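Local coordinates for DUF1254 domain-containing protein (Vibrio parahaemolyticus, PDB 3U07), which is of unknown function, a probably exported protein that combines a DUF1254 region with a DUF1214 region in one chain, at residues E346-I352 with H368-R373; A314-D320 with Y409-Y415; D90-E94 with G199-R205. The protein carries 2 engineered substitutions. One frame throughout, in Å; residues are numbered along the deposited sequence.

Interaction 1: E346-I352 with H368-R373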
loop_
_atom_site.group_PDB
_atom_site.type_symbol
_atom_site.label_atom_id
_atom_site.label_comp_id
_atom_site.label_asym_id
_atom_site.label_seq_id
_atom_site.Cartn_x
_atom_site.Cartn_y
_atom_site.Cartn_z
ATOM N N GLU A 346 -10.250 -0.481 -14.857
ATOM C CA GLU A 346 -8.939 -0.512 -15.487
ATOM C C GLU A 346 -8.534 -1.879 -16.017
ATOM O O GLU A 346 -8.498 -2.092 -17.229
ATOM C CB GLU A 346 -7.888 0.010 -14.502
ATOM C CG GLU A 346 -8.260 1.347 -13.884
ATOM C CD GLU A 346 -8.745 2.342 -14.922
ATOM O OE1 GLU A 346 -7.960 2.701 -15.825
ATOM O OE2 GLU A 346 -9.916 2.758 -14.832
ATOM N N PHE A 347 -8.206 -2.804 -15.122
ATOM C CA PHE A 347 -7.815 -4.144 -15.555
ATOM C C PHE A 347 -7.704 -5.091 -14.373
ATOM O O PHE A 347 -7.790 -4.670 -13.221
ATOM C CB PHE A 347 -6.481 -4.096 -16.311
ATOM C CG PHE A 347 -5.272 -3.891 -15.429
ATOM C CD1 PHE A 347 -4.515 -4.980 -14.998
ATOM C CD2 PHE A 347 -4.862 -2.607 -15.066
ATOM C CE1 PHE A 347 -3.362 -4.795 -14.224
ATOM C CE2 PHE A 347 -3.710 -2.408 -14.288
ATOM C CZ PHE A 347 -2.959 -3.506 -13.869
ATOM N N TRP A 348 -7.530 -6.376 -14.660
ATOM C CA TRP A 348 -7.386 -7.365 -13.603
ATOM C C TRP A 348 -6.366 -8.421 -13.998
ATOM O O TRP A 348 -5.945 -8.492 -15.156
ATOM C CB TRP A 348 -8.732 -8.017 -13.278
ATOM C CG TRP A 348 -9.426 -8.625 -14.451
ATOM C CD1 TRP A 348 -10.382 -8.044 -15.229
ATOM C CD2 TRP A 348 -9.218 -9.939 -14.985
ATOM N NE1 TRP A 348 -10.789 -8.912 -16.214
ATOM C CE2 TRP A 348 -10.089 -10.082 -16.089
ATOM C CE3 TRP A 348 -8.380 -11.009 -14.639
ATOM C CZ2 TRP A 348 -10.148 -11.254 -16.851
ATOM C CZ3 TRP A 348 -8.437 -12.175 -15.399
ATOM C CH2 TRP A 348 -9.317 -12.287 -16.492
ATOM N N SER A 349 -5.964 -9.238 -13.030
ATOM C CA SER A 349 -4.972 -10.273 -13.281
ATOM C C SER A 349 -4.994 -11.330 -12.179
ATOM O O SER A 349 -5.527 -11.101 -11.098
ATOM C CB SER A 349 -3.581 -9.641 -13.325
ATOM O OG SER A 349 -3.267 -9.042 -12.072
ATOM N N VAL A 350 -4.431 -12.496 -12.474
ATOM C CA VAL A 350 -4.328 -13.558 -11.487
ATOM C C VAL A 350 -2.882 -14.020 -11.626
ATOM O O VAL A 350 -2.413 -14.298 -12.727
ATOM C CB VAL A 350 -5.344 -14.718 -11.748
ATOM C CG1 VAL A 350 -6.426 -14.254 -12.688
ATOM C CG2 VAL A 350 -4.645 -15.953 -12.264
ATOM N N THR A 351 -2.169 -14.066 -10.508
ATOM C CA THR A 351 -0.760 -14.449 -10.517
ATOM C C THR A 351 -0.509 -15.672 -9.644
ATOM O O THR A 351 -1.156 -15.854 -8.615
ATOM C CB THR A 351 0.118 -13.269 -10.016
ATOM O OG1 THR A 351 -0.195 -12.090 -10.773
ATOM C CG2 THR A 351 1.602 -13.588 -10.171
ATOM N N ILE A 352 0.443 -16.500 -10.056
ATOM C CA ILE A 352 0.775 -17.715 -9.322
ATOM C C ILE A 352 2.031 -17.572 -8.471
ATOM O O ILE A 352 3.055 -17.082 -8.939
ATOM C CB ILE A 352 0.974 -18.903 -10.292
ATOM C CG1 ILE A 352 -0.304 -19.119 -11.106
ATOM C CG2 ILE A 352 1.356 -20.161 -9.516
ATOM C CD1 ILE A 352 -1.556 -19.293 -10.256
ATOM N N HIS A 368 3.794 -15.943 -15.400
ATOM C CA HIS A 368 3.352 -16.100 -14.025
ATOM C C HIS A 368 1.969 -15.532 -13.758
ATOM O O HIS A 368 1.441 -15.665 -12.653
ATOM C CB HIS A 368 4.376 -15.435 -13.109
ATOM C CG HIS A 368 5.788 -15.811 -13.436
ATOM N ND1 HIS A 368 6.373 -16.975 -12.984
ATOM C CD2 HIS A 368 6.699 -15.222 -14.247
ATOM C CE1 HIS A 368 7.582 -17.089 -13.506
ATOM N NE2 HIS A 368 7.803 -16.040 -14.277
ATOM N N SER A 369 1.382 -14.903 -14.768
ATOM C CA SER A 369 0.061 -14.317 -14.606
ATOM C C SER A 369 -0.704 -14.267 -15.922
ATOM O O SER A 369 -0.126 -14.407 -16.998
ATOM C CB SER A 369 0.190 -12.901 -14.040
ATOM O OG SER A 369 0.928 -12.076 -14.926
ATOM N N ARG A 370 -2.016 -14.089 -15.813
ATOM C CA ARG A 370 -2.908 -13.977 -16.964
ATOM C C ARG A 370 -3.926 -12.911 -16.573
ATOM O O ARG A 370 -4.232 -12.747 -15.387
ATOM C CB ARG A 370 -3.630 -15.296 -17.236
ATOM C CG ARG A 370 -2.772 -16.394 -17.852
ATOM C CD ARG A 370 -2.436 -16.101 -19.311
ATOM N NE ARG A 370 -1.269 -15.236 -19.458
ATOM C CZ ARG A 370 -0.773 -14.846 -20.629
ATOM N NH1 ARG A 370 -1.341 -15.243 -21.760
ATOM N NH2 ARG A 370 0.296 -14.063 -20.670
ATOM N N GLY A 371 -4.450 -12.189 -17.554
ATOM C CA GLY A 371 -5.416 -11.150 -17.247
ATOM C C GLY A 371 -6.166 -10.707 -18.482
ATOM O O GLY A 371 -6.010 -11.310 -19.543
ATOM N N ASP A 372 -6.972 -9.656 -18.361
ATOM C CA ASP A 372 -7.738 -9.176 -19.502
ATOM C C ASP A 372 -6.859 -8.582 -20.599
ATOM O O ASP A 372 -7.278 -8.495 -21.750
ATOM C CB ASP A 372 -8.807 -8.167 -19.053
ATOM C CG ASP A 372 -8.226 -6.970 -18.319
ATOM O OD1 ASP A 372 -7.531 -7.166 -17.303
ATOM O OD2 ASP A 372 -8.478 -5.828 -18.759
ATOM N N ARG A 373 -5.636 -8.192 -20.250
ATOM C CA ARG A 373 -4.708 -7.626 -21.228
ATOM C C ARG A 373 -3.998 -8.716 -22.030
ATOM O O ARG A 373 -3.357 -8.424 -23.039
ATOM C CB ARG A 373 -3.653 -6.758 -20.528
ATOM C CG ARG A 373 -4.196 -5.483 -19.905
ATOM C CD ARG A 373 -4.588 -4.459 -20.965
ATOM N NE ARG A 373 -3.428 -3.807 -21.572
ATOM C CZ ARG A 373 -3.166 -2.506 -21.479
ATOM N NH1 ARG A 373 -3.984 -1.711 -20.800
ATOM N NH2 ARG A 373 -2.088 -1.998 -22.062
HETATM O O HOH W 1 -4.315 -7.871 -17.441
#

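Interaction 2: A314-D320 with Y409-Y415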
loop_
_atom_site.group_PDB
_atom_site.type_symbol
_atom_site.label_atom_id
_atom_site.label_comp_id
_atom_site.label_asym_id
_atom_site.label_seq_id
_atom_site.Cartn_x
_atom_site.Cartn_y
_atom_site.Cartn_z
ATOM N N ALA A 314 -7.006 -0.406 -5.926
ATOM C CA ALA A 314 -6.568 -1.789 -6.074
ATOM C C ALA A 314 -7.138 -2.675 -4.976
ATOM O O ALA A 314 -7.027 -2.369 -3.792
ATOM C CB ALA A 314 -5.041 -1.861 -6.054
ATOM N N SER A 315 -7.769 -3.768 -5.384
ATOM C CA SER A 315 -8.330 -4.728 -4.444
ATOM C C SER A 315 -7.701 -6.062 -4.798
ATOM O O SER A 315 -7.114 -6.211 -5.873
ATOM C CB SER A 315 -9.848 -4.811 -4.583
ATOM O OG SER A 315 -10.473 -3.665 -4.040
ATOM N N TYR A 316 -7.807 -7.035 -3.905
ATOM C CA TYR A 316 -7.206 -8.323 -4.200
ATOM C C TYR A 316 -7.957 -9.477 -3.567
ATOM O O TYR A 316 -8.820 -9.289 -2.705
ATOM C CB TYR A 316 -5.742 -8.341 -3.733
ATOM C CG TYR A 316 -5.557 -8.664 -2.268
ATOM C CD1 TYR A 316 -6.114 -7.858 -1.277
ATOM C CD2 TYR A 316 -4.852 -9.800 -1.872
ATOM C CE1 TYR A 316 -5.977 -8.178 0.076
ATOM C CE2 TYR A 316 -4.709 -10.132 -0.525
ATOM C CZ TYR A 316 -5.276 -9.317 0.442
ATOM O OH TYR A 316 -5.150 -9.655 1.771
ATOM N N ARG A 317 -7.626 -10.675 -4.033
ATOM C CA ARG A 317 -8.205 -11.907 -3.521
ATOM C C ARG A 317 -7.109 -12.957 -3.590
ATOM O O ARG A 317 -6.230 -12.904 -4.456
ATOM C CB ARG A 317 -9.397 -12.356 -4.371
ATOM C CG ARG A 317 -10.629 -11.471 -4.242
ATOM C CD ARG A 317 -11.216 -11.509 -2.832
ATOM N NE ARG A 317 -12.509 -10.828 -2.784
ATOM C CZ ARG A 317 -12.669 -9.514 -2.666
ATOM N NH1 ARG A 317 -11.614 -8.713 -2.571
ATOM N NH2 ARG A 317 -13.892 -8.996 -2.657
ATOM N N LYS A 318 -7.149 -13.897 -2.659
ATOM C CA LYS A 318 -6.171 -14.968 -2.631
ATOM C C LYS A 318 -6.888 -16.307 -2.510
ATOM O O LYS A 318 -7.892 -16.433 -1.803
ATOM C CB LYS A 318 -5.201 -14.787 -1.459
ATOM C CG LYS A 318 -4.350 -16.019 -1.184
ATOM C CD LYS A 318 -3.311 -15.793 -0.095
ATOM C CE LYS A 318 -2.705 -17.124 0.338
ATOM N NZ LYS A 318 -1.380 -16.985 1.012
ATOM N N SER A 319 -6.379 -17.298 -3.231
ATOM C CA SER A 319 -6.947 -18.634 -3.201
ATOM C C SER A 319 -5.811 -19.626 -3.012
ATOM O O SER A 319 -4.860 -19.660 -3.799
ATOM C CB SER A 319 -7.696 -18.930 -4.499
ATOM O OG SER A 319 -8.049 -20.300 -4.563
ATOM N N ASP A 320 -5.914 -20.424 -1.957
ATOM C CA ASP A 320 -4.899 -21.416 -1.619
ATOM C C ASP A 320 -5.405 -22.849 -1.834
ATOM O O ASP A 320 -4.613 -23.794 -1.869
ATOM C CB ASP A 320 -4.497 -21.237 -0.152
ATOM C CG ASP A 320 -3.007 -21.389 0.075
ATOM O OD1 ASP A 320 -2.276 -21.696 -0.886
ATOM O OD2 ASP A 320 -2.564 -21.195 1.224
ATOM N N TYR A 409 -0.425 -20.801 -4.661
ATOM C CA TYR A 409 -1.632 -20.039 -4.406
ATOM C C TYR A 409 -1.749 -19.020 -5.522
ATOM O O TYR A 409 -0.765 -18.700 -6.192
ATOM C CB TYR A 409 -1.619 -19.355 -3.035
ATOM C CG TYR A 409 -0.475 -18.401 -2.778
ATOM C CD1 TYR A 409 0.759 -18.869 -2.327
ATOM C CD2 TYR A 409 -0.642 -17.023 -2.940
ATOM C CE1 TYR A 409 1.798 -17.988 -2.038
ATOM C CE2 TYR A 409 0.391 -16.131 -2.657
ATOM C CZ TYR A 409 1.608 -16.622 -2.205
ATOM O OH TYR A 409 2.638 -15.756 -1.921
ATOM N N ALA A 410 -2.960 -18.533 -5.744
ATOM C CA ALA A 410 -3.190 -17.564 -6.796
ATOM C C ALA A 410 -3.703 -16.273 -6.191
ATOM O O ALA A 410 -4.542 -16.294 -5.295
ATOM C CB ALA A 410 -4.209 -18.117 -7.803
ATOM N N ILE A 411 -3.174 -15.155 -6.677
ATOM C CA ILE A 411 -3.589 -13.836 -6.213
ATOM C C ILE A 411 -4.265 -13.102 -7.365
ATOM O O ILE A 411 -3.654 -12.889 -8.410
ATOM C CB ILE A 411 -2.389 -12.975 -5.765
ATOM C CG1 ILE A 411 -1.772 -13.538 -4.481
ATOM C CG2 ILE A 411 -2.838 -11.524 -5.584
ATOM C CD1 ILE A 411 -2.670 -13.448 -3.261
HETATM N N MSE A 412 -5.527 -12.728 -7.185
HETATM C CA MSE A 412 -6.232 -11.993 -8.224
HETATM C C MSE A 412 -6.227 -10.513 -7.824
HETATM O O MSE A 412 -6.517 -10.165 -6.677
HETATM C CB MSE A 412 -7.669 -12.499 -8.373
HETATM C CG MSE A 412 -8.376 -11.969 -9.617
HETATM SE SE MSE A 412 -10.054 -12.883 -10.001
HETATM C CE MSE A 412 -9.420 -14.685 -9.794
ATOM N N ARG A 413 -5.871 -9.649 -8.766
ATOM C CA ARG A 413 -5.824 -8.218 -8.491
ATOM C C ARG A 413 -6.840 -7.455 -9.334
ATOM O O ARG A 413 -7.052 -7.763 -10.509
ATOM C CB ARG A 413 -4.405 -7.690 -8.730
ATOM C CG ARG A 413 -3.388 -8.257 -7.741
ATOM C CD ARG A 413 -2.008 -7.658 -7.930
ATOM N NE ARG A 413 -1.110 -8.020 -6.832
ATOM C CZ ARG A 413 -0.330 -9.098 -6.815
ATOM N NH1 ARG A 413 -0.323 -9.935 -7.842
ATOM N NH2 ARG A 413 0.441 -9.340 -5.764
ATOM N N PHE A 414 -7.480 -6.470 -8.716
ATOM C CA PHE A 414 -8.493 -5.669 -9.394
ATOM C C PHE A 414 -8.147 -4.184 -9.287
ATOM O O PHE A 414 -8.003 -3.641 -8.191
ATOM C CB PHE A 414 -9.871 -5.917 -8.770
ATOM C CG PHE A 414 -10.197 -7.372 -8.555
ATOM C CD1 PHE A 414 -9.655 -8.070 -7.480
ATOM C CD2 PHE A 414 -11.067 -8.041 -9.419
ATOM C CE1 PHE A 414 -9.971 -9.412 -7.261
ATOM C CE2 PHE A 414 -11.393 -9.388 -9.212
ATOM C CZ PHE A 414 -10.846 -10.074 -8.131
ATOM N N TYR A 415 -8.018 -3.536 -10.437
ATOM C CA TYR A 415 -7.688 -2.117 -10.495
ATOM C C TYR A 415 -8.904 -1.350 -10.995
ATOM O O TYR A 415 -9.312 -1.506 -12.143
ATOM C CB TYR A 415 -6.506 -1.919 -11.437
ATOM C CG TYR A 415 -5.271 -2.666 -10.993
ATOM C CD1 TYR A 415 -4.340 -2.073 -10.137
ATOM C CD2 TYR A 415 -5.052 -3.979 -11.394
ATOM C CE1 TYR A 415 -3.220 -2.775 -9.694
ATOM C CE2 TYR A 415 -3.940 -4.689 -10.955
ATOM C CZ TYR A 415 -3.029 -4.085 -10.107
ATOM O OH TYR A 415 -1.937 -4.794 -9.668
#

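Interaction 3: D90-E94 with G199-R205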
loop_
_atom_site.group_PDB
_atom_site.type_symbol
_atom_site.label_atom_id
_atom_site.label_comp_id
_atom_site.label_asym_id
_atom_site.label_seq_id
_atom_site.Cartn_x
_atom_site.Cartn_y
_atom_site.Cartn_z
ATOM N N ASP A 90 10.035 14.616 2.474
ATOM C CA ASP A 90 10.186 15.329 3.741
ATOM C C ASP A 90 9.831 16.758 3.397
ATOM O O ASP A 90 10.567 17.425 2.672
ATOM C CB ASP A 90 11.616 15.261 4.277
ATOM C CG ASP A 90 11.824 16.161 5.489
ATOM O OD1 ASP A 90 10.831 16.540 6.146
ATOM O OD2 ASP A 90 12.987 16.485 5.794
ATOM N N VAL A 91 8.692 17.220 3.901
ATOM C CA VAL A 91 8.234 18.574 3.610
ATOM C C VAL A 91 8.378 19.525 4.803
ATOM O O VAL A 91 7.822 20.624 4.797
ATOM C CB VAL A 91 6.755 18.556 3.163
ATOM C CG1 VAL A 91 6.586 17.623 1.955
ATOM C CG2 VAL A 91 5.865 18.086 4.313
ATOM N N ALA A 92 9.129 19.101 5.816
ATOM C CA ALA A 92 9.331 19.915 7.015
ATOM C C ALA A 92 9.880 21.310 6.725
ATOM O O ALA A 92 9.308 22.304 7.158
ATOM C CB ALA A 92 10.264 19.197 7.994
ATOM N N ALA A 93 10.989 21.380 5.995
ATOM C CA ALA A 93 11.616 22.665 5.696
ATOM C C ALA A 93 10.841 23.470 4.673
ATOM O O ALA A 93 10.750 24.689 4.774
ATOM C CB ALA A 93 13.052 22.450 5.214
ATOM N N GLU A 94 10.278 22.779 3.689
ATOM C CA GLU A 94 9.519 23.433 2.637
ATOM C C GLU A 94 8.783 22.380 1.804
ATOM O O GLU A 94 9.051 21.188 1.932
ATOM C CB GLU A 94 10.470 24.222 1.735
ATOM C CG GLU A 94 11.518 23.345 1.067
ATOM C CD GLU A 94 12.369 24.106 0.075
ATOM O OE1 GLU A 94 11.800 24.891 -0.705
ATOM O OE2 GLU A 94 13.601 23.910 0.067
ATOM N N GLY A 199 16.992 28.054 -0.716
ATOM C CA GLY A 199 15.987 27.467 0.151
ATOM C C GLY A 199 16.475 27.206 1.561
ATOM O O GLY A 199 17.655 27.379 1.858
ATOM N N PRO A 200 15.580 26.770 2.456
ATOM C CA PRO A 200 15.962 26.496 3.841
ATOM C C PRO A 200 16.761 25.209 3.914
ATOM O O PRO A 200 16.643 24.344 3.048
ATOM C CB PRO A 200 14.619 26.364 4.561
ATOM C CG PRO A 200 13.579 26.834 3.542
ATOM C CD PRO A 200 14.166 26.439 2.238
ATOM N N LYS A 201 17.580 25.085 4.948
ATOM C CA LYS A 201 18.380 23.888 5.131
ATOM C C LYS A 201 17.443 22.745 5.536
ATOM O O LYS A 201 16.533 22.937 6.343
ATOM C CB LYS A 201 19.418 24.124 6.228
ATOM C CG LYS A 201 20.360 22.957 6.474
ATOM C CD LYS A 201 21.202 23.186 7.723
ATOM C CE LYS A 201 20.786 22.255 8.858
ATOM N NZ LYS A 201 19.334 22.357 9.189
ATOM N N PRO A 202 17.644 21.546 4.965
ATOM C CA PRO A 202 16.799 20.395 5.298
ATOM C C PRO A 202 16.837 20.130 6.800
ATOM O O PRO A 202 17.845 20.382 7.460
ATOM C CB PRO A 202 17.435 19.257 4.501
ATOM C CG PRO A 202 18.016 19.967 3.317
ATOM C CD PRO A 202 18.647 21.182 3.952
ATOM N N VAL A 203 15.737 19.630 7.342
ATOM C CA VAL A 203 15.680 19.339 8.765
ATOM C C VAL A 203 16.453 18.061 9.066
ATOM O O VAL A 203 16.358 17.079 8.327
ATOM C CB VAL A 203 14.219 19.184 9.237
ATOM C CG1 VAL A 203 14.174 18.714 10.687
ATOM C CG2 VAL A 203 13.498 20.516 9.090
ATOM N N GLN A 204 17.240 18.092 10.138
ATOM C CA GLN A 204 18.018 16.931 10.556
ATOM C C GLN A 204 17.388 16.424 11.846
ATOM O O GLN A 204 17.351 17.131 12.848
ATOM C CB GLN A 204 19.481 17.315 10.804
ATOM C CG GLN A 204 20.207 17.889 9.588
ATOM C CD GLN A 204 20.108 16.993 8.367
ATOM O OE1 GLN A 204 20.049 15.770 8.484
ATOM N NE2 GLN A 204 20.107 17.599 7.185
ATOM N N ARG A 205 16.892 15.195 11.816
ATOM C CA ARG A 205 16.234 14.602 12.977
ATOM C C ARG A 205 17.131 13.671 13.779
ATOM O O ARG A 205 18.104 13.128 13.260
ATOM C CB ARG A 205 15.012 13.796 12.515
ATOM C CG ARG A 205 13.967 14.586 11.744
ATOM C CD ARG A 205 13.014 13.659 10.991
ATOM N NE ARG A 205 11.913 14.399 10.375
ATOM C CZ ARG A 205 11.992 15.080 9.239
ATOM N NH1 ARG A 205 13.129 15.127 8.552
ATOM N NH2 ARG A 205 10.929 15.730 8.797
HETATM O O HOH W 2 13.221 19.224 5.546
HETATM O O HOH W 3 15.082 22.430 1.876
#

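Interaction 1: E346-I352 with H368-R373
An antiparallel strand pair at the edge of a four-stranded sheet joins E346-I352 to H368-R373: strand 369-371 is outermost and strand 347-352 runs beside it. The register is set by V350 opposite R370, a hydrogen-bonded pair in which V350 N reaches R370 O at 2.9 Å and R370 N returns to V350 O. One step on, T351 faces S369 as a non-hydrogen-bonded pair, and I352 N gives a further bond to H368 O (2.9 Å). T351 lays its CG2 against H368 O and its OG1 against CB of S369, while the hydroxyl of S369 bonds outside the pair to N80 and that of S349 to D81.

Beyond G371 a side chain takes over from the ladder. With its CG set between its own N and carbonyl carbon (chi1 58°), D372 brings OD1 to W348 N at 2.8 Å; the bond is nearly straight, 177° at the hydrogen, and uses the syn side of the carboxylate, though 34° out of its plane. The same stretch lies over one face of the W348 indole, with D372 N above the ring and G371 CA 4.1 Å from the centroid of its six-membered ring, a CH-pi contact. Y383 and F339 meet this indole edge-to-face. A water links the two segments past the last bridge, donating to W348 O at 2.9 Å and accepting from R373 N at 3.1 Å.

Interaction 2: A314-D320 with Y409-Y415
S315 and F414 open a ladder of six backbone hydrogen bonds between A314-D320 and Y409-Y415. Three hydrogen-bonded pairs, S315 with F414, R317 with M412 (a selenomethionine) and S319 with A410, each exchange two N-H to O bonds; the shortest run from S315 N to F414 O and from M412 N to R317 O, both 2.8 Å. Between them stand the non-hydrogen-bonded pairs Y316 with R413 and K318 with I411, where CA-H groups lean on carbonyl oxygens, as Y316 CA does on M412 O at 3.2 Å.

The register, with strand directions 163° apart, is that of a regular antiparallel pair; 315-319 is the outermost strand of an antiparallel four-stranded sheet. Strand 408-417 is its inner neighbour and bonds on its other side to strand 347-354.

The side-chain contacts differ from face to face. On the face of Y316 and K318, the lysine chain is extended beyond CG and passes obliquely over I411, its CB pressed to I411 CD1 at 3.4 Å, tighter than usual van der Waals contact. Its NZ ends over the centre of the Y409 ring in a cation-pi contact, 4.0 Å from the centroid and 11° off the normal, while the Y409 hydroxyl is bonded to T77. I411 CD1 also meets the Y316 ring at its edge, and I411 CG2 lies over the guanidinium of R413, whose NH1 is bonded to the hydroxyl of Y353.

On the other face R317 crosses F414 at about a right angle, its CG 3.7 Å from F414 CE1. The chain then bends at chi2 (-65°), and NH1 turns back to Y316 O at 2.9 Å, leaving NH2 bonded to the carbonyls of I421 and Y426.

Interaction 3: D90-E94 with G199-R205
D90 turns its carboxylate toward R205 by holding CG trans to its own N (chi1 172°), and R205 answers with a chain that stays extended from CG to NE (chi2 164°); the two side chains come at each other from opposite directions. The guanidinium grips end-on: NH2 reaches D90 OD1 at 2.8 Å and NH1 reaches D90 OD2 at 3.1 Å, a two-pronged salt bridge. The flat groups are far from coplanar, and both nitrogens approach from above the carboxylate plane.

OD1 has a second donor on the opposite face of that plane, A92 N at 3.1 Å, which closes an Asx turn where the chain leaves strand 82-90. OD2 is bonded to a water at 2.8 Å, and this water accepts from A93 N and V203 N, tying the carboxylate to both backbones.

Beside the salt bridge, V203 CG2 packs on A92 CB at 3.7 Å, and the methyl of A93 lies near K201 O. Farther along, E94 OE2 comes within 3.4 Å of P200 CD; a second water donates to E94 OE2 and to P200 O, and S192 also bonds OE2. The contact thus fastens the loop between strands 82-90 and 96-100 to the loop between helices 191-195 and 215-224, at the protein surface.

Two donated N-H groups from R205, the backbone N-H of A92 and a water hydrogen all converge on D90, and R205 NE has a second carboxylate partner in D225. Such surroundings would be expected to stabilise both the negative charge of D90 and the positive charge of R205.

Interactions 1 and 2 belong to one antiparallel sheet, ordered 315-319, 408-417, 347-354, 369-371, with centres 9 Å apart; each supplies an outermost strand, and the inner pair joins them through probable hydrogen bonds such as S349 O to R413 N (2.8 Å). Along the chain interaction 1 is nested inside the loop closed by interaction 2, and all four segments fall in the DUF1214 range. Interaction 3 closes earlier in the chain, on the opposite side of its centre. Interactions 1 and 2 are thus strand pairings of one sheet, whereas interaction 3 joins two loops elsewhere and touches neither, its nearest atoms about 27 Å from interaction 1 and about 24 Å from interaction 2.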